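Local coordinates for hypothetical protein (Sus scrofa, PDB 3WOC), which is a prostate-derived glycoprotein lectin of the jacalin-like beta-prism fold that binds heparin and probably takes part in sperm capacitation, at residues F14-R28 with I40-Y52. Numbering follows the deposited sequence.
Sequences FITSKDNETGITGIR and IQVRYGSSWSEKY. With DIO (1,4-diethylene dioxide), chain K.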
loop_
_atom_site.group_PDB
_atom_site.type_symbol
_atom_site.label_atom_id
_atom_site.label_comp_id
_atom_site.label_asym_id
_atom_site.label_seq_id
_atom_site.Cartn_x
_atom_site.Cartn_y
_atom_site.Cartn_z
ATOM N N PHE A 14 -11.439 0.437 0.215
ATOM C CA PHE A 14 -10.923 -0.413 -0.846
ATOM C C PHE A 14 -10.336 -1.715 -0.308
ATOM O O PHE A 14 -9.930 -1.798 0.851
ATOM C CB PHE A 14 -9.893 0.339 -1.708
ATOM C CG PHE A 14 -8.563 0.563 -1.032
ATOM C CD1 PHE A 14 -7.532 -0.373 -1.158
ATOM C CD2 PHE A 14 -8.332 1.716 -0.287
ATOM C CE1 PHE A 14 -6.303 -0.169 -0.540
ATOM C CE2 PHE A 14 -7.105 1.929 0.335
ATOM C CZ PHE A 14 -6.090 0.983 0.211
ATOM N N ILE A 15 -10.312 -2.725 -1.174
ATOM C CA ILE A 15 -9.624 -3.985 -0.919
ATOM C C ILE A 15 -9.046 -4.489 -2.242
ATOM O O ILE A 15 -9.733 -4.530 -3.260
ATOM C CB ILE A 15 -10.551 -5.055 -0.228
ATOM C CG1 ILE A 15 -9.891 -6.444 -0.180
ATOM C CG2 ILE A 15 -11.910 -5.156 -0.920
ATOM C CD1 ILE A 15 -9.093 -6.735 1.078
ATOM N N THR A 16 -7.764 -4.824 -2.227
ATOM C CA THR A 16 -7.123 -5.452 -3.376
ATOM C C THR A 16 -6.250 -6.604 -2.896
ATOM O O THR A 16 -5.602 -6.510 -1.850
ATOM C CB THR A 16 -6.331 -4.438 -4.255
ATOM O OG1 THR A 16 -5.617 -5.133 -5.283
ATOM C CG2 THR A 16 -5.351 -3.619 -3.435
ATOM N N SER A 17 -6.264 -7.698 -3.652
ATOM C CA SER A 17 -5.557 -8.914 -3.260
ATOM C C SER A 17 -5.178 -9.754 -4.474
ATOM O O SER A 17 -5.749 -9.590 -5.555
ATOM C CB SER A 17 -6.413 -9.738 -2.296
ATOM O OG SER A 17 -5.606 -10.607 -1.525
ATOM N N LYS A 18 -4.207 -10.645 -4.279
ATOM C CA LYS A 18 -3.760 -11.581 -5.308
ATOM C C LYS A 18 -4.972 -12.227 -5.967
ATOM O O LYS A 18 -5.668 -13.042 -5.349
ATOM C CB LYS A 18 -2.848 -12.642 -4.689
ATOM C CG LYS A 18 -1.922 -13.346 -5.672
ATOM C CD LYS A 18 -0.921 -14.241 -4.946
ATOM C CE LYS A 18 -1.572 -15.518 -4.434
ATOM N NZ LYS A 18 -0.681 -16.255 -3.501
ATOM N N ASP A 19 -5.230 -11.823 -7.211
ATOM C CA ASP A 19 -6.424 -12.230 -7.961
ATOM C C ASP A 19 -6.638 -13.740 -7.922
ATOM O O ASP A 19 -7.674 -14.218 -7.455
ATOM C CB ASP A 19 -6.359 -11.718 -9.415
ATOM C CG ASP A 19 -4.931 -11.679 -9.978
ATOM O OD1 ASP A 19 -4.095 -12.531 -9.593
ATOM O OD2 ASP A 19 -4.647 -10.791 -10.815
ATOM N N ASN A 20 -5.630 -14.458 -8.407
ATOM C CA ASN A 20 -5.523 -15.919 -8.401
ATOM C C ASN A 20 -4.221 -16.239 -9.110
ATOM O O ASN A 20 -3.607 -17.283 -8.877
ATOM C CB ASN A 20 -6.690 -16.594 -9.133
ATOM C CG ASN A 20 -7.700 -17.231 -8.182
ATOM O OD1 ASN A 20 -8.911 -17.104 -8.372
ATOM N ND2 ASN A 20 -7.204 -17.927 -7.158
ATOM N N GLU A 21 -3.811 -15.308 -9.969
ATOM C CA GLU A 21 -2.583 -15.409 -10.750
ATOM C C GLU A 21 -1.346 -15.058 -9.922
ATOM O O GLU A 21 -1.232 -15.441 -8.754
ATOM C CB GLU A 21 -2.658 -14.501 -11.981
ATOM C CG GLU A 21 -3.628 -14.958 -13.056
ATOM C CD GLU A 21 -3.723 -13.972 -14.204
ATOM O OE1 GLU A 21 -2.673 -13.650 -14.807
ATOM O OE2 GLU A 21 -4.850 -13.520 -14.508
ATOM N N THR A 22 -0.430 -14.324 -10.547
ATOM C CA THR A 22 0.860 -13.989 -9.957
ATOM C C THR A 22 0.697 -13.004 -8.799
ATOM O O THR A 22 -0.218 -12.176 -8.794
ATOM C CB THR A 22 1.825 -13.415 -11.029
ATOM O OG1 THR A 22 1.730 -14.196 -12.228
ATOM C CG2 THR A 22 3.277 -13.417 -10.539
ATOM N N GLY A 23 1.586 -13.118 -7.818
ATOM C CA GLY A 23 1.621 -12.218 -6.675
ATOM C C GLY A 23 2.163 -10.856 -7.047
ATOM O O GLY A 23 2.408 -10.575 -8.223
ATOM N N ILE A 24 2.351 -10.018 -6.030
ATOM C CA ILE A 24 2.785 -8.631 -6.204
ATOM C C ILE A 24 4.173 -8.551 -6.838
ATOM O O ILE A 24 5.129 -9.155 -6.345
ATOM C CB ILE A 24 2.751 -7.853 -4.858
ATOM C CG1 ILE A 24 1.330 -7.866 -4.275
ATOM C CG2 ILE A 24 3.293 -6.424 -5.031
ATOM C CD1 ILE A 24 1.169 -7.116 -2.959
ATOM N N THR A 25 4.258 -7.803 -7.934
ATOM C CA THR A 25 5.501 -7.624 -8.682
ATOM C C THR A 25 5.954 -6.161 -8.675
ATOM O O THR A 25 7.053 -5.835 -9.128
ATOM C CB THR A 25 5.348 -8.100 -10.145
ATOM O OG1 THR A 25 4.252 -7.414 -10.762
ATOM C CG2 THR A 25 5.101 -9.604 -10.203
ATOM N N GLY A 26 5.096 -5.286 -8.160
ATOM C CA GLY A 26 5.379 -3.859 -8.110
ATOM C C GLY A 26 4.369 -3.092 -7.285
ATOM O O GLY A 26 3.286 -3.595 -6.975
ATOM N N ILE A 27 4.728 -1.860 -6.937
ATOM C CA ILE A 27 3.885 -1.012 -6.102
ATOM C C ILE A 27 3.994 0.446 -6.555
ATOM O O ILE A 27 5.090 0.958 -6.783
ATOM C CB ILE A 27 4.250 -1.178 -4.595
ATOM C CG1 ILE A 27 3.002 -1.115 -3.695
ATOM C CG2 ILE A 27 5.365 -0.220 -4.184
ATOM C CD1 ILE A 27 2.406 0.273 -3.466
ATOM N N ARG A 28 2.844 1.098 -6.695
ATOM C CA ARG A 28 2.786 2.486 -7.134
ATOM C C ARG A 28 2.128 3.358 -6.068
ATOM O O ARG A 28 0.974 3.137 -5.698
ATOM C CB ARG A 28 2.029 2.589 -8.460
ATOM C CG ARG A 28 2.224 3.895 -9.212
ATOM C CD ARG A 28 1.490 3.858 -10.546
ATOM N NE ARG A 28 2.243 3.149 -11.577
ATOM C CZ ARG A 28 1.736 2.740 -12.736
ATOM N NH1 ARG A 28 0.458 2.949 -13.028
ATOM N NH2 ARG A 28 2.512 2.110 -13.608
ATOM N N ILE A 40 -2.813 4.355 -3.775
ATOM C CA ILE A 40 -1.861 3.320 -4.183
ATOM C C ILE A 40 -2.360 2.482 -5.354
ATOM O O ILE A 40 -3.546 2.491 -5.695
ATOM C CB ILE A 40 -1.370 2.387 -3.018
ATOM C CG1 ILE A 40 -2.428 1.336 -2.635
ATOM C CG2 ILE A 40 -0.812 3.202 -1.835
ATOM C CD1 ILE A 40 -3.282 1.687 -1.442
ATOM N N GLN A 41 -1.424 1.769 -5.968
ATOM C CA GLN A 41 -1.715 0.848 -7.045
ATOM C C GLN A 41 -0.730 -0.307 -6.924
ATOM O O GLN A 41 0.457 -0.103 -6.659
ATOM C CB GLN A 41 -1.581 1.555 -8.394
ATOM C CG GLN A 41 -2.483 1.000 -9.481
ATOM C CD GLN A 41 -2.577 1.903 -10.706
ATOM O OE1 GLN A 41 -2.075 3.029 -10.712
ATOM N NE2 GLN A 41 -3.226 1.407 -11.750
ATOM N N VAL A 42 -1.234 -1.522 -7.093
ATOM C CA VAL A 42 -0.417 -2.721 -6.955
ATOM C C VAL A 42 -0.425 -3.511 -8.266
ATOM O O VAL A 42 -1.473 -3.683 -8.883
ATOM C CB VAL A 42 -0.875 -3.576 -5.727
ATOM C CG1 VAL A 42 -2.383 -3.719 -5.684
ATOM C CG2 VAL A 42 -0.199 -4.941 -5.694
ATOM N N ARG A 43 0.750 -3.961 -8.699
ATOM C CA ARG A 43 0.849 -4.762 -9.921
ATOM C C ARG A 43 0.921 -6.251 -9.618
ATOM O O ARG A 43 1.808 -6.706 -8.895
ATOM C CB ARG A 43 2.049 -4.337 -10.768
ATOM C CG ARG A 43 2.019 -4.879 -12.196
ATOM C CD ARG A 43 3.249 -4.460 -12.977
ATOM N NE ARG A 43 4.476 -4.963 -12.365
ATOM C CZ ARG A 43 5.683 -4.899 -12.923
ATOM N NH1 ARG A 43 5.839 -4.354 -14.123
ATOM N NH2 ARG A 43 6.735 -5.392 -12.278
ATOM N N TYR A 44 -0.032 -6.996 -10.175
ATOM C CA TYR A 44 -0.067 -8.450 -10.063
ATOM C C TYR A 44 0.327 -9.039 -11.413
ATOM O O TYR A 44 -0.379 -8.858 -12.409
ATOM C CB TYR A 44 -1.466 -8.937 -9.667
ATOM C CG TYR A 44 -2.005 -8.361 -8.374
ATOM C CD1 TYR A 44 -1.600 -8.865 -7.138
ATOM C CD2 TYR A 44 -2.938 -7.327 -8.389
ATOM C CE1 TYR A 44 -2.101 -8.346 -5.948
ATOM C CE2 TYR A 44 -3.447 -6.801 -7.206
ATOM C CZ TYR A 44 -3.025 -7.314 -5.989
ATOM O OH TYR A 44 -3.527 -6.793 -4.814
ATOM N N GLY A 45 1.459 -9.738 -11.440
ATOM C CA GLY A 45 2.053 -10.191 -12.695
ATOM C C GLY A 45 2.541 -8.999 -13.496
ATOM O O GLY A 45 3.521 -8.351 -13.125
ATOM N N SER A 46 1.842 -8.706 -14.589
ATOM C CA SER A 46 2.121 -7.517 -15.395
ATOM C C SER A 46 0.952 -6.529 -15.376
ATOM O O SER A 46 1.048 -5.434 -15.939
ATOM C CB SER A 46 2.479 -7.909 -16.833
ATOM O OG SER A 46 1.498 -8.766 -17.393
ATOM N N SER A 47 -0.139 -6.917 -14.712
ATOM C CA SER A 47 -1.347 -6.094 -14.634
ATOM C C SER A 47 -1.426 -5.243 -13.363
ATOM O O SER A 47 -1.563 -5.769 -12.248
ATOM C CB SER A 47 -2.602 -6.963 -14.763
ATOM O OG SER A 47 -2.714 -7.502 -16.067
ATOM N N TRP A 48 -1.336 -3.927 -13.550
ATOM C CA TRP A 48 -1.559 -2.962 -12.479
ATOM C C TRP A 48 -3.026 -2.970 -12.073
ATOM O O TRP A 48 -3.914 -3.113 -12.920
ATOM C CB TRP A 48 -1.156 -1.555 -12.924
ATOM C CG TRP A 48 0.324 -1.310 -12.923
ATOM C CD1 TRP A 48 1.151 -1.282 -14.009
ATOM C CD2 TRP A 48 1.153 -1.051 -11.782
ATOM N NE1 TRP A 48 2.445 -1.025 -13.617
ATOM C CE2 TRP A 48 2.476 -0.880 -12.255
ATOM C CE3 TRP A 48 0.909 -0.950 -10.404
ATOM C CZ2 TRP A 48 3.553 -0.614 -11.399
ATOM C CZ3 TRP A 48 1.982 -0.688 -9.553
ATOM C CH2 TRP A 48 3.285 -0.518 -10.057
ATOM N N SER A 49 -3.275 -2.813 -10.778
ATOM C CA SER A 49 -4.633 -2.801 -10.240
ATOM C C SER A 49 -5.357 -1.482 -10.524
ATOM O O SER A 49 -4.801 -0.570 -11.136
ATOM C CB SER A 49 -4.606 -3.061 -8.730
ATOM O OG SER A 49 -4.015 -1.976 -8.033
ATOM N N GLU A 50 -6.609 -1.408 -10.081
ATOM C CA GLU A 50 -7.358 -0.161 -10.014
ATOM C C GLU A 50 -6.653 0.813 -9.058
ATOM O O GLU A 50 -5.984 0.391 -8.110
ATOM C CB GLU A 50 -8.776 -0.458 -9.518
ATOM C CG GLU A 50 -9.722 0.736 -9.443
ATOM C CD GLU A 50 -10.993 0.428 -8.665
ATOM O OE1 GLU A 50 -11.565 1.368 -8.067
ATOM O OE2 GLU A 50 -11.417 -0.751 -8.644
ATOM N N LYS A 51 -6.795 2.109 -9.327
ATOM C CA LYS A 51 -6.267 3.151 -8.451
ATOM C C LYS A 51 -7.106 3.221 -7.183
ATOM O O LYS A 51 -8.331 3.351 -7.246
ATOM C CB LYS A 51 -6.297 4.507 -9.155
ATOM C CG LYS A 51 -5.647 5.646 -8.372
ATOM C CD LYS A 51 -4.267 5.996 -8.916
ATOM C CE LYS A 51 -4.360 6.780 -10.223
ATOM N NZ LYS A 51 -5.112 8.058 -10.072
ATOM N N TYR A 52 -6.444 3.136 -6.034
ATOM C CA TYR A 52 -7.144 3.181 -4.757
ATOM C C TYR A 52 -6.770 4.393 -3.917
ATOM O O TYR A 52 -5.734 4.410 -3.254
ATOM C CB TYR A 52 -6.952 1.873 -3.981
ATOM C CG TYR A 52 -7.591 0.683 -4.666
ATOM C CD1 TYR A 52 -8.964 0.646 -4.898
ATOM C CD2 TYR A 52 -6.820 -0.399 -5.090
ATOM C CE1 TYR A 52 -9.554 -0.436 -5.525
ATOM C CE2 TYR A 52 -7.404 -1.487 -5.725
ATOM C CZ TYR A 52 -8.772 -1.498 -5.936
ATOM O OH TYR A 52 -9.366 -2.568 -6.560
HETATM C C1 DIO K . -7.744 -4.920 -10.108
HETATM C C2 DIO K . -9.891 -4.832 -9.054
HETATM C "C1'" DIO K . -7.158 -5.629 -8.886
HETATM C "C2'" DIO K . -9.314 -5.616 -7.873
HETATM O O1 DIO K . -8.853 -4.103 -9.720
HETATM O "O1'" DIO K . -7.924 -5.313 -7.721
#
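The ring of Tyr44 reaches from strand 40-44 to Thr16 of strand 14-17, in a neighbouring sheet. Tyr44 CB sits 3.6 Å from Thr22 O; CD1 then passes Lys18 CA, and CE1 lies near the Lys18 backbone N. Ile24 runs alongside, its CG1 3.8 Å from Tyr44 CE1. Ser17 O covers one ring face and Val42 CG2 the opposite one. On the other side of the ring, Tyr44 CE2 comes within 3.3 Å of Thr16 OG1, with CZ next to it. At the tip, Tyr44 OH hydrogen-bonds Thr16 OG1 at 2.7 Å, the threonine oxygen lying at the ring edge, in plane. Further along, Tyr52 CB lies over one face of the Phe14 ring, 3.8 Å from its centroid. Phe14, Thr16 and Ile24 also touch Phe122, Val118 and Leu115 of strand 114-122, as two sheets of the prism pack together.

The other face of the 24-31/37-44 hairpin carries the arginines, Gln41 and Trp48. Arg43, bent at chi3 (61°), grips Thr25 side-on: NE to OG1 at 2.9 Å, NH2 to the backbone O at 3.2 Å. That hydroxyl in turn donates to Gly45 O in the type II' turn. Trp48 lies between Arg43 CB and Arg28, whose CZ is 3.9 Å from the centroid of the five-membered ring of Trp48, over its face, in a cation-pi contact; its NE bridges to Glu61. The salt bridge and the indole face probably limit rotation of the Arg28 guanidinium and partly offset its charge, whereas the buried Tyr44 hydroxyl has its polarity met by Thr16, tying two sheets together.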